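Local coordinates for protein alpha-tubulin N-acetyltransferase (Danio rerio, PDB 4H6U) that catalyses the acetylation of alpha-tubulin with acetyl coenzyme A as donor, through a GNAT-type acetyltransferase fold, at residues P40-V45 with R88-G93; L95-K100 with D139-H144; V147-M152 with K167-R172. The protein carries 1 engineered substitution. All blocks are in the same frame, centred on the assembly; numbering follows the deposited sequence.

Contact 1. Residues P40-V45 with R88-G93; sequences PQVTTV and RGVIVG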
loop_
_atom_site.group_PDB
_atom_site.type_symbol
_atom_site.label_atom_id
_atom_site.label_comp_id
_atom_site.label_asym_id
_atom_site.label_seq_id
_atom_site.Cartn_x
_atom_site.Cartn_y
_atom_site.Cartn_z
ATOM N N PRO A 40 5.655 18.965 -14.510
ATOM C CA PRO A 40 7.096 18.964 -14.233
ATOM C C PRO A 40 7.761 17.820 -14.977
ATOM O O PRO A 40 7.074 17.088 -15.694
ATOM C CB PRO A 40 7.158 18.699 -12.732
ATOM C CG PRO A 40 5.929 17.812 -12.496
ATOM C CD PRO A 40 4.870 18.327 -13.435
ATOM N N GLN A 41 9.070 17.660 -14.797
ATOM C CA GLN A 41 9.783 16.566 -15.420
ATOM C C GLN A 41 9.361 15.307 -14.697
ATOM O O GLN A 41 9.189 15.302 -13.470
ATOM C CB GLN A 41 11.293 16.771 -15.346
ATOM N N VAL A 42 9.188 14.250 -15.480
ATOM C CA VAL A 42 8.622 12.994 -15.013
ATOM C C VAL A 42 9.502 11.810 -15.374
ATOM O O VAL A 42 10.421 11.918 -16.175
ATOM C CB VAL A 42 7.220 12.745 -15.597
ATOM C CG1 VAL A 42 6.286 13.856 -15.188
ATOM C CG2 VAL A 42 7.282 12.631 -17.106
ATOM N N THR A 43 9.221 10.685 -14.730
ATOM C CA THR A 43 9.844 9.427 -15.091
ATOM C C THR A 43 8.743 8.460 -15.535
ATOM O O THR A 43 7.659 8.434 -14.954
ATOM C CB THR A 43 10.616 8.803 -13.890
ATOM O OG1 THR A 43 10.788 7.396 -14.082
ATOM C CG2 THR A 43 9.844 9.017 -12.598
ATOM N N THR A 44 9.011 7.717 -16.606
ATOM C CA THR A 44 8.100 6.693 -17.081
ATOM C C THR A 44 8.286 5.411 -16.263
ATOM O O THR A 44 9.332 4.758 -16.344
ATOM C CB THR A 44 8.396 6.369 -18.572
ATOM O OG1 THR A 44 8.626 7.586 -19.306
ATOM C CG2 THR A 44 7.261 5.589 -19.189
ATOM N N VAL A 45 7.201 4.924 -15.690
ATOM C CA VAL A 45 7.215 3.674 -14.949
ATOM C C VAL A 45 6.722 2.498 -15.776
ATOM O O VAL A 45 5.741 2.592 -16.516
ATOM C CB VAL A 45 6.376 3.775 -13.638
ATOM C CG1 VAL A 45 7.004 4.792 -12.681
ATOM C CG2 VAL A 45 4.939 4.140 -13.940
ATOM N N ARG A 88 0.026 8.514 -22.258
ATOM C CA ARG A 88 0.342 8.454 -20.817
ATOM C C ARG A 88 0.056 9.744 -20.075
ATOM O O ARG A 88 0.642 10.785 -20.374
ATOM C CB ARG A 88 1.821 8.134 -20.624
ATOM C CG ARG A 88 2.159 6.685 -20.454
ATOM C CD ARG A 88 3.644 6.484 -20.724
ATOM N NE ARG A 88 3.942 5.114 -21.126
ATOM C CZ ARG A 88 4.431 4.178 -20.316
ATOM N NH1 ARG A 88 4.698 4.459 -19.042
ATOM N NH2 ARG A 88 4.662 2.953 -20.790
ATOM N N GLY A 89 -0.801 9.683 -19.072
ATOM C CA GLY A 89 -1.015 10.867 -18.275
ATOM C C GLY A 89 0.022 10.978 -17.187
ATOM O O GLY A 89 1.001 10.233 -17.166
ATOM N N VAL A 90 -0.248 11.852 -16.229
ATOM C CA VAL A 90 0.703 12.117 -15.170
ATOM C C VAL A 90 -0.077 12.084 -13.889
ATOM O O VAL A 90 -1.064 12.807 -13.728
ATOM C CB VAL A 90 1.354 13.496 -15.342
ATOM C CG1 VAL A 90 2.403 13.753 -14.291
ATOM C CG2 VAL A 90 1.927 13.613 -16.750
ATOM N N ILE A 91 0.447 11.313 -12.947
ATOM C CA ILE A 91 -0.088 11.246 -11.609
ATOM C C ILE A 91 0.388 12.480 -10.883
ATOM O O ILE A 91 1.604 12.689 -10.748
ATOM C CB ILE A 91 0.405 9.970 -10.866
ATOM C CG1 ILE A 91 0.044 8.685 -11.654
ATOM C CG2 ILE A 91 -0.167 9.936 -9.449
ATOM C CD1 ILE A 91 -1.321 8.739 -12.284
ATOM N N VAL A 92 -0.563 13.326 -10.488
ATOM C CA VAL A 92 -0.242 14.612 -9.868
ATOM C C VAL A 92 -0.453 14.593 -8.349
ATOM O O VAL A 92 -0.029 15.509 -7.654
ATOM C CB VAL A 92 -1.053 15.728 -10.476
ATOM C CG1 VAL A 92 -0.693 15.848 -11.937
ATOM C CG2 VAL A 92 -2.533 15.475 -10.281
ATOM N N GLY A 93 -1.137 13.562 -7.846
ATOM C CA GLY A 93 -1.316 13.400 -6.427
ATOM C C GLY A 93 -1.748 11.996 -6.002
ATOM O O GLY A 93 -2.175 11.198 -6.821
#

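Contact 2. Residues L95-K100 with D139-H144; sequences LKVGYK and DFMLKH. With PO4 (phosphate ion), chain E.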
loop_
_atom_site.group_PDB
_atom_site.type_symbol
_atom_site.label_atom_id
_atom_site.label_comp_id
_atom_site.label_asym_id
_atom_site.label_seq_id
_atom_site.Cartn_x
_atom_site.Cartn_y
_atom_site.Cartn_z
ATOM N N LEU A 95 -3.615 9.764 -2.432
ATOM C CA LEU A 95 -4.294 9.814 -1.169
ATOM C C LEU A 95 -4.503 8.377 -0.740
ATOM O O LEU A 95 -5.090 7.556 -1.467
ATOM C CB LEU A 95 -5.630 10.538 -1.316
ATOM C CG LEU A 95 -6.625 10.529 -0.176
ATOM C CD1 LEU A 95 -5.985 11.267 0.987
ATOM C CD2 LEU A 95 -7.981 11.207 -0.586
ATOM N N LYS A 96 -4.064 8.088 0.470
ATOM C CA LYS A 96 -4.198 6.740 1.006
ATOM C C LYS A 96 -5.029 6.760 2.289
ATOM O O LYS A 96 -4.787 7.557 3.217
ATOM C CB LYS A 96 -2.806 6.166 1.287
ATOM C CG LYS A 96 -2.769 4.683 1.692
ATOM C CD LYS A 96 -1.317 4.307 1.994
ATOM C CE LYS A 96 -1.120 2.971 2.599
ATOM N NZ LYS A 96 0.352 2.719 2.687
ATOM N N VAL A 97 -6.065 5.936 2.308
ATOM C CA VAL A 97 -6.880 5.808 3.500
ATOM C C VAL A 97 -6.938 4.393 3.924
ATOM O O VAL A 97 -6.616 3.492 3.142
ATOM C CB VAL A 97 -8.323 6.303 3.299
ATOM C CG1 VAL A 97 -8.331 7.775 3.023
ATOM C CG2 VAL A 97 -8.988 5.515 2.188
ATOM N N GLY A 98 -7.356 4.196 5.169
ATOM C CA GLY A 98 -7.542 2.863 5.667
ATOM C C GLY A 98 -8.146 2.914 7.045
ATOM O O GLY A 98 -7.974 3.893 7.788
ATOM N N TYR A 99 -8.826 1.820 7.384
ATOM C CA TYR A 99 -9.371 1.604 8.728
ATOM C C TYR A 99 -8.256 1.166 9.665
ATOM O O TYR A 99 -7.408 0.360 9.310
ATOM C CB TYR A 99 -10.524 0.568 8.724
ATOM C CG TYR A 99 -11.746 1.045 7.964
ATOM C CD1 TYR A 99 -12.626 1.968 8.533
ATOM C CD2 TYR A 99 -12.007 0.597 6.683
ATOM C CE1 TYR A 99 -13.716 2.430 7.844
ATOM C CE2 TYR A 99 -13.105 1.054 5.976
ATOM C CZ TYR A 99 -13.959 1.962 6.554
ATOM O OH TYR A 99 -15.045 2.400 5.834
ATOM N N LYS A 100 -8.278 1.724 10.865
ATOM C CA LYS A 100 -7.283 1.453 11.886
ATOM C C LYS A 100 -7.991 1.384 13.242
ATOM O O LYS A 100 -8.856 2.207 13.539
ATOM C CB LYS A 100 -6.268 2.593 11.919
ATOM C CG LYS A 100 -4.801 2.211 11.902
ATOM C CD LYS A 100 -4.284 1.823 10.528
ATOM C CE LYS A 100 -2.813 1.506 10.671
ATOM N NZ LYS A 100 -2.166 0.997 9.438
ATOM N N ASP A 139 -12.242 15.048 -2.083
ATOM C CA ASP A 139 -13.673 14.977 -2.386
ATOM C C ASP A 139 -14.076 13.637 -3.021
ATOM O O ASP A 139 -15.067 13.035 -2.630
ATOM C CB ASP A 139 -14.106 16.125 -3.306
ATOM C CG ASP A 139 -14.187 17.469 -2.585
ATOM O OD1 ASP A 139 -14.066 17.506 -1.335
ATOM O OD2 ASP A 139 -14.404 18.501 -3.274
ATOM N N PHE A 140 -13.273 13.127 -3.949
ATOM C CA PHE A 140 -13.594 11.847 -4.547
ATOM C C PHE A 140 -13.628 10.722 -3.488
ATOM O O PHE A 140 -14.556 9.900 -3.466
ATOM C CB PHE A 140 -12.609 11.515 -5.661
ATOM C CG PHE A 140 -12.958 10.252 -6.404
ATOM C CD1 PHE A 140 -13.711 10.303 -7.551
ATOM C CD2 PHE A 140 -12.593 9.007 -5.895
ATOM C CE1 PHE A 140 -14.070 9.135 -8.243
ATOM C CE2 PHE A 140 -12.943 7.827 -6.549
ATOM C CZ PHE A 140 -13.696 7.883 -7.729
ATOM N N MET A 141 -12.655 10.718 -2.589
ATOM C CA MET A 141 -12.587 9.692 -1.533
ATOM C C MET A 141 -13.811 9.810 -0.599
ATOM O O MET A 141 -14.478 8.825 -0.306
ATOM C CB MET A 141 -11.268 9.823 -0.756
ATOM C CG MET A 141 -11.081 8.829 0.407
ATOM S SD MET A 141 -11.794 9.422 1.967
ATOM C CE MET A 141 -10.822 10.864 2.283
ATOM N N LEU A 142 -14.122 11.022 -0.147
ATOM C CA LEU A 142 -15.273 11.226 0.725
ATOM C C LEU A 142 -16.587 10.716 0.090
ATOM O O LEU A 142 -17.370 10.024 0.752
ATOM C CB LEU A 142 -15.409 12.713 1.088
ATOM C CG LEU A 142 -14.213 13.349 1.822
ATOM C CD1 LEU A 142 -14.367 14.866 1.912
ATOM C CD2 LEU A 142 -13.973 12.748 3.200
ATOM N N LYS A 143 -16.827 11.041 -1.175
ATOM C CA LYS A 143 -18.045 10.603 -1.842
ATOM C C LYS A 143 -18.104 9.066 -1.863
ATOM O O LYS A 143 -19.126 8.467 -1.487
ATOM C CB LYS A 143 -18.150 11.169 -3.281
ATOM N N HIS A 144 -17.003 8.438 -2.268
ATOM C CA HIS A 144 -16.991 7.003 -2.564
ATOM C C HIS A 144 -16.877 6.115 -1.328
ATOM O O HIS A 144 -17.443 5.016 -1.313
ATOM C CB HIS A 144 -15.913 6.710 -3.581
ATOM C CG HIS A 144 -16.308 7.094 -4.972
ATOM N ND1 HIS A 144 -16.865 6.194 -5.856
ATOM C CD2 HIS A 144 -16.314 8.297 -5.602
ATOM C CE1 HIS A 144 -17.151 6.815 -6.987
ATOM N NE2 HIS A 144 -16.822 8.092 -6.862
HETATM P P PO4 E . 0.108 -0.709 3.124
HETATM O O1 PO4 E . 1.202 -0.773 2.085
HETATM O O2 PO4 E . 0.148 -1.914 4.043
HETATM O O3 PO4 E . 0.284 0.479 4.040
HETATM O O4 PO4 E . -1.195 -0.622 2.349
#

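Contact 3. Residues V147-M152 with K167-R172; sequences VEPAQM and KRYDLR. With ACO (acetyl coenzyme *a), chain C.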
loop_
_atom_site.group_PDB
_atom_site.type_symbol
_atom_site.label_atom_id
_atom_site.label_comp_id
_atom_site.label_asym_id
_atom_site.label_seq_id
_atom_site.Cartn_x
_atom_site.Cartn_y
_atom_site.Cartn_z
ATOM N N VAL A 147 -18.096 9.074 3.813
ATOM C CA VAL A 147 -17.781 9.618 5.133
ATOM C C VAL A 147 -17.641 11.116 5.041
ATOM O O VAL A 147 -17.343 11.666 3.974
ATOM C CB VAL A 147 -16.457 9.059 5.692
ATOM C CG1 VAL A 147 -16.535 7.543 5.755
ATOM C CG2 VAL A 147 -15.282 9.518 4.840
ATOM N N GLU A 148 -17.814 11.769 6.175
ATOM C CA GLU A 148 -17.544 13.192 6.249
ATOM C C GLU A 148 -16.181 13.356 6.889
ATOM O O GLU A 148 -15.680 12.482 7.606
ATOM C CB GLU A 148 -18.629 13.953 7.044
ATOM C CG GLU A 148 -20.073 13.854 6.555
ATOM C CD GLU A 148 -20.394 14.777 5.356
ATOM O OE1 GLU A 148 -19.495 15.530 4.909
ATOM O OE2 GLU A 148 -21.557 14.770 4.875
ATOM N N PRO A 149 -15.556 14.481 6.606
ATOM C CA PRO A 149 -14.194 14.712 7.077
ATOM C C PRO A 149 -14.073 14.616 8.606
ATOM O O PRO A 149 -13.048 14.144 9.123
ATOM C CB PRO A 149 -13.896 16.139 6.580
ATOM C CG PRO A 149 -14.863 16.351 5.400
ATOM C CD PRO A 149 -16.064 15.543 5.715
ATOM N N ALA A 150 -15.111 15.040 9.327
ATOM C CA ALA A 150 -15.072 14.991 10.796
ATOM C C ALA A 150 -15.196 13.579 11.371
ATOM O O ALA A 150 -14.814 13.360 12.518
ATOM C CB ALA A 150 -16.131 15.874 11.376
ATOM N N GLN A 151 -15.625 12.603 10.567
ATOM C CA GLN A 151 -15.773 11.226 11.079
ATOM C C GLN A 151 -14.553 10.380 10.877
ATOM O O GLN A 151 -14.538 9.216 11.270
ATOM C CB GLN A 151 -16.931 10.498 10.382
ATOM C CG GLN A 151 -18.301 11.136 10.537
ATOM C CD GLN A 151 -19.349 10.493 9.619
ATOM O OE1 GLN A 151 -19.091 10.233 8.439
ATOM N NE2 GLN A 151 -20.507 10.168 10.186
ATOM N N MET A 152 -13.500 10.962 10.320
ATOM C CA MET A 152 -12.265 10.219 10.148
ATOM C C MET A 152 -11.163 10.735 11.056
ATOM O O MET A 152 -11.281 11.793 11.648
ATOM C CB MET A 152 -11.808 10.267 8.704
ATOM C CG MET A 152 -11.373 11.588 8.252
ATOM S SD MET A 152 -10.667 11.422 6.596
ATOM C CE MET A 152 -11.920 10.483 5.810
ATOM N N LYS A 167 -8.953 25.251 6.376
ATOM C CA LYS A 167 -9.415 26.270 5.414
ATOM C C LYS A 167 -10.490 25.761 4.441
ATOM O O LYS A 167 -11.419 26.479 4.136
ATOM C CB LYS A 167 -8.220 26.816 4.646
ATOM C CG LYS A 167 -7.305 27.587 5.541
ATOM C CD LYS A 167 -5.989 27.982 4.904
ATOM C CE LYS A 167 -6.047 29.353 4.306
ATOM N NZ LYS A 167 -4.675 29.855 4.051
ATOM N N ARG A 168 -10.390 24.509 3.987
ATOM C CA ARG A 168 -11.313 24.018 2.962
ATOM C C ARG A 168 -12.477 23.169 3.507
ATOM O O ARG A 168 -13.532 23.089 2.864
ATOM C CB ARG A 168 -10.534 23.261 1.890
ATOM C CG ARG A 168 -9.522 24.145 1.140
ATOM C CD ARG A 168 -10.224 25.007 0.048
ATOM N NE ARG A 168 -9.293 25.980 -0.522
ATOM C CZ ARG A 168 -8.876 26.011 -1.785
ATOM N NH1 ARG A 168 -9.316 25.122 -2.669
ATOM N NH2 ARG A 168 -8.003 26.950 -2.160
ATOM N N TYR A 169 -12.299 22.564 4.690
ATOM C CA TYR A 169 -13.328 21.685 5.281
ATOM C C TYR A 169 -13.822 22.151 6.666
ATOM O O TYR A 169 -14.580 21.448 7.320
ATOM C CB TYR A 169 -12.847 20.209 5.283
ATOM C CG TYR A 169 -12.590 19.746 3.853
ATOM C CD1 TYR A 169 -13.571 19.107 3.116
ATOM C CD2 TYR A 169 -11.402 20.040 3.222
ATOM C CE1 TYR A 169 -13.356 18.741 1.808
ATOM C CE2 TYR A 169 -11.175 19.678 1.923
ATOM C CZ TYR A 169 -12.150 19.036 1.213
ATOM O OH TYR A 169 -11.897 18.691 -0.098
ATOM N N ASP A 170 -13.385 23.336 7.103
ATOM C CA ASP A 170 -13.788 23.899 8.394
ATOM C C ASP A 170 -13.526 22.991 9.608
ATOM O O ASP A 170 -14.262 23.015 10.598
ATOM C CB ASP A 170 -15.252 24.285 8.339
ATOM C CG ASP A 170 -15.487 25.386 7.363
ATOM O OD1 ASP A 170 -14.476 26.038 7.019
ATOM O OD2 ASP A 170 -16.647 25.589 6.928
ATOM N N LEU A 171 -12.478 22.196 9.514
ATOM C CA LEU A 171 -12.079 21.335 10.625
ATOM C C LEU A 171 -11.079 22.103 11.491
ATOM O O LEU A 171 -9.894 22.100 11.222
ATOM C CB LEU A 171 -11.481 20.021 10.111
ATOM C CG LEU A 171 -12.429 19.076 9.385
ATOM C CD1 LEU A 171 -11.798 17.707 9.269
ATOM C CD2 LEU A 171 -13.739 18.974 10.117
ATOM N N ARG A 172 -11.576 22.700 12.566
ATOM C CA ARG A 172 -10.814 23.640 13.384
ATOM C C ARG A 172 -10.542 23.149 14.808
ATOM O O ARG A 172 -9.492 23.434 15.373
ATOM C CB ARG A 172 -11.562 24.967 13.461
ATOM C CG ARG A 172 -11.422 25.727 12.158
ATOM C CD ARG A 172 -12.278 26.981 12.065
ATOM N NE ARG A 172 -12.123 27.534 10.722
ATOM C CZ ARG A 172 -12.997 27.398 9.729
ATOM N NH1 ARG A 172 -14.155 26.764 9.915
ATOM N NH2 ARG A 172 -12.714 27.934 8.548
HETATM N N1A ACO C . 1.032 26.353 2.649
HETATM C C2A ACO C . -0.157 26.334 3.349
HETATM N N3A ACO C . -1.270 25.720 3.008
HETATM C C4A ACO C . -1.231 25.060 1.773
HETATM C C5A ACO C . -0.095 25.025 0.940
HETATM C C6A ACO C . 1.064 25.713 1.445
HETATM N N6A ACO C . 2.251 25.781 0.792
HETATM N N7A ACO C . -0.415 24.269 -0.226
HETATM C C8A ACO C . -1.739 23.890 -0.086
HETATM N N9A ACO C . -2.243 24.384 1.134
HETATM C C1B ACO C . -3.540 24.278 1.759
HETATM C C2B ACO C . -4.159 25.631 2.078
HETATM O O2B ACO C . -5.195 25.524 3.016
HETATM C C3B ACO C . -4.804 25.905 0.652
HETATM O O3B ACO C . -5.768 26.782 0.675
HETATM P P3B ACO C . -5.228 28.489 0.261
HETATM O O7A ACO C . -6.600 29.087 0.343
HETATM O O8A ACO C . -4.302 28.727 1.429
HETATM O O9A ACO C . -4.593 28.327 -1.083
HETATM C C4B ACO C . -5.322 24.543 0.285
HETATM O O4B ACO C . -4.414 23.579 0.904
HETATM C C5B ACO C . -5.375 24.425 -1.239
HETATM O O5B ACO C . -6.327 23.539 -1.693
HETATM P P1A ACO C . -5.865 22.457 -2.872
HETATM O O1A ACO C . -7.103 21.681 -3.141
HETATM O O2A ACO C . -5.074 23.166 -3.953
HETATM O O3A ACO C . -4.826 21.434 -2.071
HETATM P P2A ACO C . -3.513 20.883 -2.723
HETATM O O4A ACO C . -3.725 20.134 -3.995
HETATM O O5A ACO C . -2.305 21.736 -2.556
HETATM O O6A ACO C . -3.193 19.434 -1.650
HETATM C CBP ACO C . -1.891 18.801 0.217
HETATM C CCP ACO C . -3.093 19.592 -0.285
HETATM C CDP ACO C . -1.691 18.951 1.733
HETATM C CEP ACO C . -2.039 17.297 -0.171
HETATM C CAP ACO C . -0.663 19.375 -0.560
HETATM O OAP ACO C . -0.401 20.741 -0.315
HETATM C C9P ACO C . 0.595 18.462 -0.464
HETATM O O9P ACO C . 0.615 17.450 -1.124
HETATM N N8P ACO C . 1.715 18.543 0.293
HETATM C C7P ACO C . 2.156 19.476 1.214
HETATM C C6P ACO C . 3.302 18.865 2.163
HETATM C C5P ACO C . 3.152 17.368 2.642
HETATM O O5P ACO C . 4.145 16.651 2.849
HETATM N N4P ACO C . 1.837 16.832 2.851
HETATM C C3P ACO C . 1.502 15.426 3.342
HETATM C C2P ACO C . 0.206 15.206 4.233
HETATM S S1P ACO C . 0.308 14.382 6.003
HETATM C C ACO C . -0.391 12.738 5.812
HETATM O O ACO C . -0.392 12.288 4.728
HETATM C CH3 ACO C . -1.544 12.371 6.717
#

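Contact 1. Residues P40-V45 with R88-G93
V42 and V90 supply the apolar half of this small contact, a methyl-to-methyl touch between two separate strands. CG1 of V42 lies 4.0 Å from CG1 of V90, and both CB atoms point toward the opposing segment. V90 delivers this methyl because its CG1 stands opposite the backbone N (chi1 -177°), which directs that branch at V42. With V42 CA and V90 CA 8.0 Å apart, this single pair of methyls at van der Waals distance amounts to a modest seam.

The polar half lies at the other end, where the backbones are farther apart and an arginine spans the space. From CG to NE the chain of R88 is extended, and its guanidinium comes to lie beside T44 and V45. NH1 of R88 donates a weak hydrogen bond of 3.3 Å to the carbonyl O of V45, 162° at the hydrogen, whose details are uncertain because NH1 lies too close to T44 in the model. The acceptor sits at the edge of the guanidinium and in its plane.

In the wider fold, strand 90-99 is an inner strand of the main sheet, and its first residues bond through the backbone to strand 75-81, V90 with D81 and V92 with L79. Strand 42-45 instead forms an antiparallel ladder with a strand of the second subunit, so the contact joins the central sheet to a dimer interface, where M5 of the second subunit packs on R88.

Contact 2. Residues L95-K100 with D139-H144
L95 and M141, with CA atoms 8.3 Å apart, mark where strand 90-99 packs against helix 133-145, a spacing that lets side chains rather than backbones meet. M141 carries the whole helix side of the contact, reaching two residues that point the same way from alternate positions of the strand. Its CB rests 3.6 Å from CD2 of L95, the two side chains crossing at about a right angle. CG stands opposite the backbone N (chi1 179°), and the chain then bends at chi2 (-87°) and again at chi3, turning the thioether end to run alongside the methyls of L95 and V97. As a result the one methyl CG1 of V97 meets the length of M141: it is 3.9 Å from M141 CG and 4.0 Å from both M141 SD and M141 CE. With an alanine here, CG, SD and CE are gone, and V97 CG1 would probably lose its helix partner, leaving a gap between strand and helix.

K96, between the two apolar residues, points away from the helix. Its extended chain brings NZ to 2.6 Å from O3 of a phosphate ion, probably a crystallisation component, which is also held by K96 and H74 of the second subunit. The cluster of basic groups is thus gathered round an anion at the dimer interface.

Y77 and M152 also pack on M141, while V119 and F122 of strand 117-124 pack on L95. A helix laid over one face of a mixed sheet by apolar side chains is characteristic of the GNAT fold, where the turn leading into this helix and its first residues present backbone N-H groups, here those of G132 and G134, to acetyl coenzyme A.

Contact 3. Residues V147-M152 with K167-R172
P149 packs against both L171 and Y169, as the 3-10 turn 149-151 meets the chain leaving helix 159-168. Its CB lies 3.8 Å from CD1 of L171, while its CG approaches the Y169 ring obliquely at CD1. The other branch of L171, CD2, leans on the methyl of A150. The OH of Y169 is hydrogen-bonded to OD1 of D139 on helix 133-145.

Two residues before Y169, K167 can be followed along the cofactor. Its CB and CG pass the ribose hydroxyl O2B, CB at 3.7 Å and CG at 3.9 Å, and CD comes within 3.2 Å of the same O2B. There the chain bends (chi3 94°) toward the 3'-phosphate: CE is 3.4 Å from O8A, and NZ donates a 2.9 Å hydrogen bond to that oxygen. R168 lays one guanidinium face over O5B, with O7A of the 3'-phosphate at its edge, in plane.

The chemistry therefore divides. Proline, alanine, leucine and tyrosine carbons join the two segments without polar bonds between them, whereas the neighbouring basic pair meets the ribose phosphate end of acetyl coenzyme A, where their positive charges probably help to offset its negative charge.

From the N terminus, the three contacts follow in series, and none nests in or crosses another. Contact 1 closes a loop of 42 residues that includes strand 75-81, bringing strand 42-45, which pairs with the second subunit, beside the start of strand 90-99. Farther along that strand, contact 2 opens and spans 38 residues, through strand 117-124 to helix 133-145. Contact 3 then closes a loop of 14 residues holding strand 153-155 and most of helix 159-168. Contacts 2 and 3 adjoin through packing and probable hydrogen bonds: M141 CE meets M152 CE at 3.7 Å, L142 CD1 meets P149 CG, and the L142 carbonyl faces the V147 N-H. Contact 1 lies across the chain's centre from contact 3.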